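Local atomic coordinates of ribosomal RNA processing protein 6 (Trypanosoma brucei brucei, PDB entry 4NLC), a protein that probably degrades and trims RNA from its 3' end as an exosome-associated 3'-5' exoribonuclease, represented here by its catalytic core. Residues P17-G29 / V33-I45. The protein carries 1 engineered substitution. Residues are numbered along the deposited sequence; the frame is centred on the assembly and turned at random.
Sequences PTPFRPVYYDEKG and VGEPGVHPFAERI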
loop_
_atom_site.group_PDB
_atom_site.type_symbol
_atom_site.label_atom_id
_atom_site.label_comp_id
_atom_site.label_asym_id
_atom_site.label_seq_id
_atom_site.Cartn_x
_atom_site.Cartn_y
_atom_site.Cartn_z
ATOM N N PRO A 17 16.173 2.306 -10.906
ATOM C CA PRO A 17 16.719 2.589 -9.564
ATOM C C PRO A 17 17.130 4.059 -9.433
ATOM O O PRO A 17 18.323 4.384 -9.426
ATOM C CB PRO A 17 17.913 1.624 -9.447
ATOM C CG PRO A 17 17.975 0.868 -10.751
ATOM C CD PRO A 17 17.179 1.627 -11.745
ATOM N N THR A 18 16.122 4.944 -9.408
ATOM C CA THR A 18 16.229 6.403 -9.269
ATOM C C THR A 18 15.312 6.833 -8.132
ATOM O O THR A 18 14.200 6.317 -8.048
ATOM C CB THR A 18 15.925 7.166 -10.590
ATOM O OG1 THR A 18 16.003 8.574 -10.333
ATOM C CG2 THR A 18 14.542 6.889 -11.134
ATOM N N PRO A 19 15.747 7.734 -7.220
ATOM C CA PRO A 19 14.871 8.117 -6.096
ATOM C C PRO A 19 13.488 8.610 -6.548
ATOM O O PRO A 19 13.379 9.251 -7.604
ATOM C CB PRO A 19 15.662 9.228 -5.404
ATOM C CG PRO A 19 17.077 8.958 -5.747
ATOM C CD PRO A 19 17.050 8.429 -7.147
ATOM N N PHE A 20 12.436 8.297 -5.760
ATOM C CA PHE A 20 11.061 8.698 -6.062
ATOM C C PHE A 20 10.905 10.212 -6.101
ATOM O O PHE A 20 11.329 10.892 -5.174
ATOM C CB PHE A 20 10.046 8.042 -5.080
ATOM C CG PHE A 20 8.602 8.477 -5.226
ATOM C CD1 PHE A 20 7.832 8.051 -6.305
ATOM C CD2 PHE A 20 8.008 9.305 -4.279
ATOM C CE1 PHE A 20 6.491 8.446 -6.433
ATOM C CE2 PHE A 20 6.660 9.676 -4.393
ATOM C CZ PHE A 20 5.916 9.257 -5.481
ATOM N N ARG A 21 10.334 10.736 -7.187
ATOM C CA ARG A 21 10.056 12.162 -7.333
ATOM C C ARG A 21 8.541 12.315 -7.422
ATOM O O ARG A 21 7.935 11.821 -8.378
ATOM C CB ARG A 21 10.729 12.761 -8.571
ATOM C CG ARG A 21 10.558 14.279 -8.635
ATOM C CD ARG A 21 11.018 14.895 -9.943
ATOM N NE ARG A 21 12.460 14.759 -10.160
ATOM C CZ ARG A 21 13.373 15.615 -9.710
ATOM N NH1 ARG A 21 13.006 16.685 -9.011
ATOM N NH2 ARG A 21 14.662 15.405 -9.951
ATOM N N PRO A 22 7.897 12.930 -6.414
ATOM C CA PRO A 22 6.430 13.011 -6.447
ATOM C C PRO A 22 5.873 14.102 -7.348
ATOM O O PRO A 22 6.374 15.215 -7.345
ATOM C CB PRO A 22 6.065 13.273 -4.980
ATOM C CG PRO A 22 7.229 13.984 -4.428
ATOM C CD PRO A 22 8.447 13.506 -5.170
ATOM N N VAL A 23 4.848 13.765 -8.120
ATOM C CA VAL A 23 4.065 14.692 -8.939
ATOM C C VAL A 23 2.771 14.758 -8.128
ATOM O O VAL A 23 2.216 13.706 -7.787
ATOM C CB VAL A 23 3.816 14.205 -10.397
ATOM C CG1 VAL A 23 2.833 15.126 -11.118
ATOM C CG2 VAL A 23 5.128 14.120 -11.177
ATOM N N TYR A 24 2.328 15.972 -7.750
ATOM C CA TYR A 24 1.144 16.092 -6.895
ATOM C C TYR A 24 0.344 17.379 -7.147
ATOM O O TYR A 24 0.882 18.391 -7.614
ATOM C CB TYR A 24 1.575 16.011 -5.406
ATOM C CG TYR A 24 2.444 17.176 -4.994
ATOM C CD1 TYR A 24 3.798 17.219 -5.337
ATOM C CD2 TYR A 24 1.897 18.289 -4.364
ATOM C CE1 TYR A 24 4.577 18.339 -5.063
ATOM C CE2 TYR A 24 2.686 19.379 -4.010
ATOM C CZ TYR A 24 4.017 19.414 -4.388
ATOM O OH TYR A 24 4.779 20.510 -4.089
ATOM N N TYR A 25 -0.924 17.351 -6.723
ATOM C CA TYR A 25 -1.854 18.458 -6.830
ATOM C C TYR A 25 -2.205 19.076 -5.476
ATOM O O TYR A 25 -2.352 18.363 -4.472
ATOM C CB TYR A 25 -3.113 18.004 -7.563
ATOM C CG TYR A 25 -2.893 17.758 -9.040
ATOM C CD1 TYR A 25 -2.225 16.615 -9.491
ATOM C CD2 TYR A 25 -3.388 18.643 -9.994
ATOM C CE1 TYR A 25 -2.042 16.375 -10.851
ATOM C CE2 TYR A 25 -3.238 18.396 -11.357
ATOM C CZ TYR A 25 -2.561 17.264 -11.780
ATOM O OH TYR A 25 -2.411 17.036 -13.126
ATOM N N ASP A 26 -2.391 20.391 -5.456
ATOM C CA ASP A 26 -2.791 21.064 -4.220
ATOM C C ASP A 26 -4.328 21.078 -4.129
ATOM O O ASP A 26 -4.985 20.398 -4.930
ATOM C CB ASP A 26 -2.169 22.475 -4.111
ATOM C CG ASP A 26 -2.438 23.399 -5.299
ATOM O OD1 ASP A 26 -3.466 23.197 -5.997
ATOM O OD2 ASP A 26 -1.591 24.284 -5.564
ATOM N N GLU A 27 -4.891 21.854 -3.174
ATOM C CA GLU A 27 -6.337 21.975 -2.948
ATOM C C GLU A 27 -7.041 22.801 -4.020
ATOM O O GLU A 27 -8.270 22.778 -4.089
ATOM C CB GLU A 27 -6.673 22.487 -1.533
ATOM C CG GLU A 27 -5.993 23.777 -1.130
ATOM C CD GLU A 27 -4.671 23.547 -0.438
ATOM O OE1 GLU A 27 -4.654 23.557 0.811
ATOM O OE2 GLU A 27 -3.662 23.302 -1.136
ATOM N N LYS A 28 -6.268 23.510 -4.862
ATOM C CA LYS A 28 -6.795 24.308 -5.973
ATOM C C LYS A 28 -6.753 23.483 -7.266
ATOM O O LYS A 28 -7.087 23.988 -8.324
ATOM C CB LYS A 28 -5.960 25.595 -6.152
ATOM C CG LYS A 28 -6.260 26.684 -5.133
ATOM C CD LYS A 28 -5.598 27.978 -5.504
ATOM C CE LYS A 28 -5.801 29.019 -4.430
ATOM N NZ LYS A 28 -5.312 30.365 -4.852
ATOM N N GLY A 29 -6.293 22.244 -7.182
ATOM C CA GLY A 29 -6.152 21.379 -8.350
ATOM C C GLY A 29 -5.017 21.804 -9.263
ATOM O O GLY A 29 -5.088 21.584 -10.467
ATOM N N VAL A 33 5.583 19.529 -9.274
ATOM C CA VAL A 33 6.643 18.527 -9.360
ATOM C C VAL A 33 7.489 18.716 -8.092
ATOM O O VAL A 33 8.000 19.809 -7.820
ATOM C CB VAL A 33 7.450 18.616 -10.685
ATOM C CG1 VAL A 33 8.714 17.778 -10.623
ATOM C CG2 VAL A 33 6.600 18.193 -11.881
ATOM N N GLY A 34 7.531 17.670 -7.283
ATOM C CA GLY A 34 8.280 17.642 -6.029
ATOM C C GLY A 34 9.743 17.306 -6.224
ATOM O O GLY A 34 10.237 17.277 -7.355
ATOM N N GLU A 35 10.444 17.061 -5.101
ATOM C CA GLU A 35 11.877 16.757 -5.050
ATOM C C GLU A 35 12.128 15.421 -4.379
ATOM O O GLU A 35 11.445 15.116 -3.397
ATOM C CB GLU A 35 12.643 17.864 -4.299
ATOM C CG GLU A 35 12.521 19.234 -4.952
ATOM C CD GLU A 35 13.228 20.381 -4.249
ATOM O OE1 GLU A 35 13.493 20.274 -3.027
ATOM O OE2 GLU A 35 13.492 21.406 -4.921
ATOM N N PRO A 36 13.119 14.623 -4.865
ATOM C CA PRO A 36 13.416 13.334 -4.212
ATOM C C PRO A 36 13.802 13.520 -2.742
ATOM O O PRO A 36 14.465 14.506 -2.403
ATOM C CB PRO A 36 14.586 12.779 -5.037
ATOM C CG PRO A 36 14.496 13.471 -6.356
ATOM C CD PRO A 36 14.024 14.854 -6.015
ATOM N N GLY A 37 13.338 12.607 -1.884
ATOM C CA GLY A 37 13.591 12.658 -0.440
ATOM C C GLY A 37 12.916 13.798 0.324
ATOM O O GLY A 37 13.207 14.006 1.500
ATOM N N VAL A 38 11.994 14.536 -0.330
ATOM C CA VAL A 38 11.267 15.656 0.267
ATOM C C VAL A 38 9.751 15.375 0.221
ATOM O O VAL A 38 9.158 15.192 -0.846
ATOM C CB VAL A 38 11.628 17.027 -0.391
ATOM C CG1 VAL A 38 10.864 18.188 0.262
ATOM C CG2 VAL A 38 13.142 17.294 -0.356
ATOM N N HIS A 39 9.135 15.347 1.396
ATOM C CA HIS A 39 7.693 15.224 1.535
ATOM C C HIS A 39 7.174 16.643 1.209
ATOM O O HIS A 39 7.543 17.587 1.916
ATOM C CB HIS A 39 7.381 14.838 2.980
ATOM C CG HIS A 39 5.952 14.535 3.261
ATOM N ND1 HIS A 39 4.952 15.474 3.046
ATOM C CD2 HIS A 39 5.415 13.435 3.832
ATOM C CE1 HIS A 39 3.844 14.910 3.495
ATOM N NE2 HIS A 39 4.075 13.673 3.964
ATOM N N PRO A 40 6.363 16.836 0.142
ATOM C CA PRO A 40 5.991 18.210 -0.250
ATOM C C PRO A 40 5.026 18.936 0.685
ATOM O O PRO A 40 4.892 20.150 0.588
ATOM C CB PRO A 40 5.432 18.041 -1.655
ATOM C CG PRO A 40 4.951 16.654 -1.714
ATOM C CD PRO A 40 5.850 15.847 -0.832
ATOM N N PHE A 41 4.387 18.221 1.598
ATOM C CA PHE A 41 3.511 18.872 2.571
ATOM C C PHE A 41 4.111 18.861 4.000
ATOM O O PHE A 41 3.392 19.120 4.955
ATOM C CB PHE A 41 2.093 18.280 2.513
ATOM C CG PHE A 41 1.379 18.719 1.265
ATOM C CD1 PHE A 41 0.851 20.003 1.160
ATOM C CD2 PHE A 41 1.280 17.871 0.168
ATOM C CE1 PHE A 41 0.231 20.426 -0.025
ATOM C CE2 PHE A 41 0.631 18.281 -0.995
ATOM C CZ PHE A 41 0.135 19.563 -1.097
ATOM N N ALA A 42 5.427 18.601 4.139
ATOM C CA ALA A 42 6.077 18.528 5.462
ATOM C C ALA A 42 5.892 19.789 6.300
ATOM O O ALA A 42 5.493 19.684 7.452
ATOM C CB ALA A 42 7.554 18.168 5.340
ATOM N N GLU A 43 6.090 20.963 5.697
ATOM C CA GLU A 43 5.939 22.266 6.361
ATOM C C GLU A 43 4.479 22.529 6.774
ATOM O O GLU A 43 4.242 22.999 7.878
ATOM C CB GLU A 43 6.473 23.414 5.479
ATOM C CG GLU A 43 7.915 23.238 5.040
ATOM C CD GLU A 43 8.145 22.538 3.708
ATOM O OE1 GLU A 43 7.260 21.776 3.246
ATOM O OE2 GLU A 43 9.240 22.741 3.135
ATOM N N ARG A 44 3.506 22.200 5.906
ATOM C CA ARG A 44 2.090 22.383 6.251
ATOM C C ARG A 44 1.648 21.463 7.414
ATOM O O ARG A 44 0.988 21.942 8.336
ATOM C CB ARG A 44 1.194 22.206 5.026
ATOM C CG ARG A 44 -0.168 22.840 5.209
ATOM C CD ARG A 44 -1.031 22.689 3.977
ATOM N NE ARG A 44 -0.582 23.504 2.845
ATOM C CZ ARG A 44 -1.137 23.448 1.643
ATOM N NH1 ARG A 44 -2.164 22.644 1.418
ATOM N NH2 ARG A 44 -0.672 24.202 0.655
ATOM N N ILE A 45 2.020 20.161 7.374
ATOM C CA ILE A 45 1.667 19.196 8.427
ATOM C C ILE A 45 2.303 19.585 9.789
ATOM O O ILE A 45 1.645 19.501 10.835
ATOM C CB ILE A 45 1.984 17.732 8.000
ATOM C CG1 ILE A 45 1.179 17.313 6.719
ATOM C CG2 ILE A 45 1.788 16.745 9.158
ATOM C CD1 ILE A 45 1.556 15.920 6.105
HETATM O O HOH W 1 12.279 10.218 -2.819
HETATM O O HOH W 2 7.215 22.108 -5.812
#
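Tyr-24 and Pro-40 meet where the chain leaving a two-stranded antiparallel beta hairpin, strands 23-25 and 31-33, folds back over its Tyr-24 side, so that the hairpin packs against its own continuation. Pro-40 CB lies over one face of the tyrosine ring, 3.8 Å from the centroid, in a CH-pi contact. A chi1 of 65°, with CG between the backbone N and the carbonyl carbon, turns the Tyr-24 ring against segment 33-45, its face to Pro-40 CB and the Gly-34 backbone at its edge. Phe-41, the N-cap residue of helix 42-46, comes in obliquely, its CE2 3.6 Å from Tyr-24 CD2.

The hairpin end is tied by Gly-34 N, which donates to Pro-22 O at 2.7 Å, next to the non-hydrogen-bonded pair Val-23 and Val-33. Gly-34 O in turn takes a longer bond of 3.3 Å from Arg-21 NH1, in the carbonyl plane and on a lone pair; the guanidinium has Pro-36 CD over one face. Farther along, a water accepts from Gly-37 N and donates to Phe-20 O, joining the type II turn 35-38 to segment 17-29. At the far end a salt bridge joins the 26-29 turn to helix 42-46: Arg-44 NH1 reaches Glu-27 OE1 at 2.7 Å while donating to the syn lone pair of Glu-27 OE2 at 3.0 Å.

Around this shell, Tyr-165 touches Pro-22, Pro-40 and Phe-41, while Leu-140 packs on Phe-41, Glu-27 and Arg-44; through both, the contact rests on the 3'-5' exonuclease part of the core. Phe-41 CE1 lies over one face of the Arg-44 guanidinium.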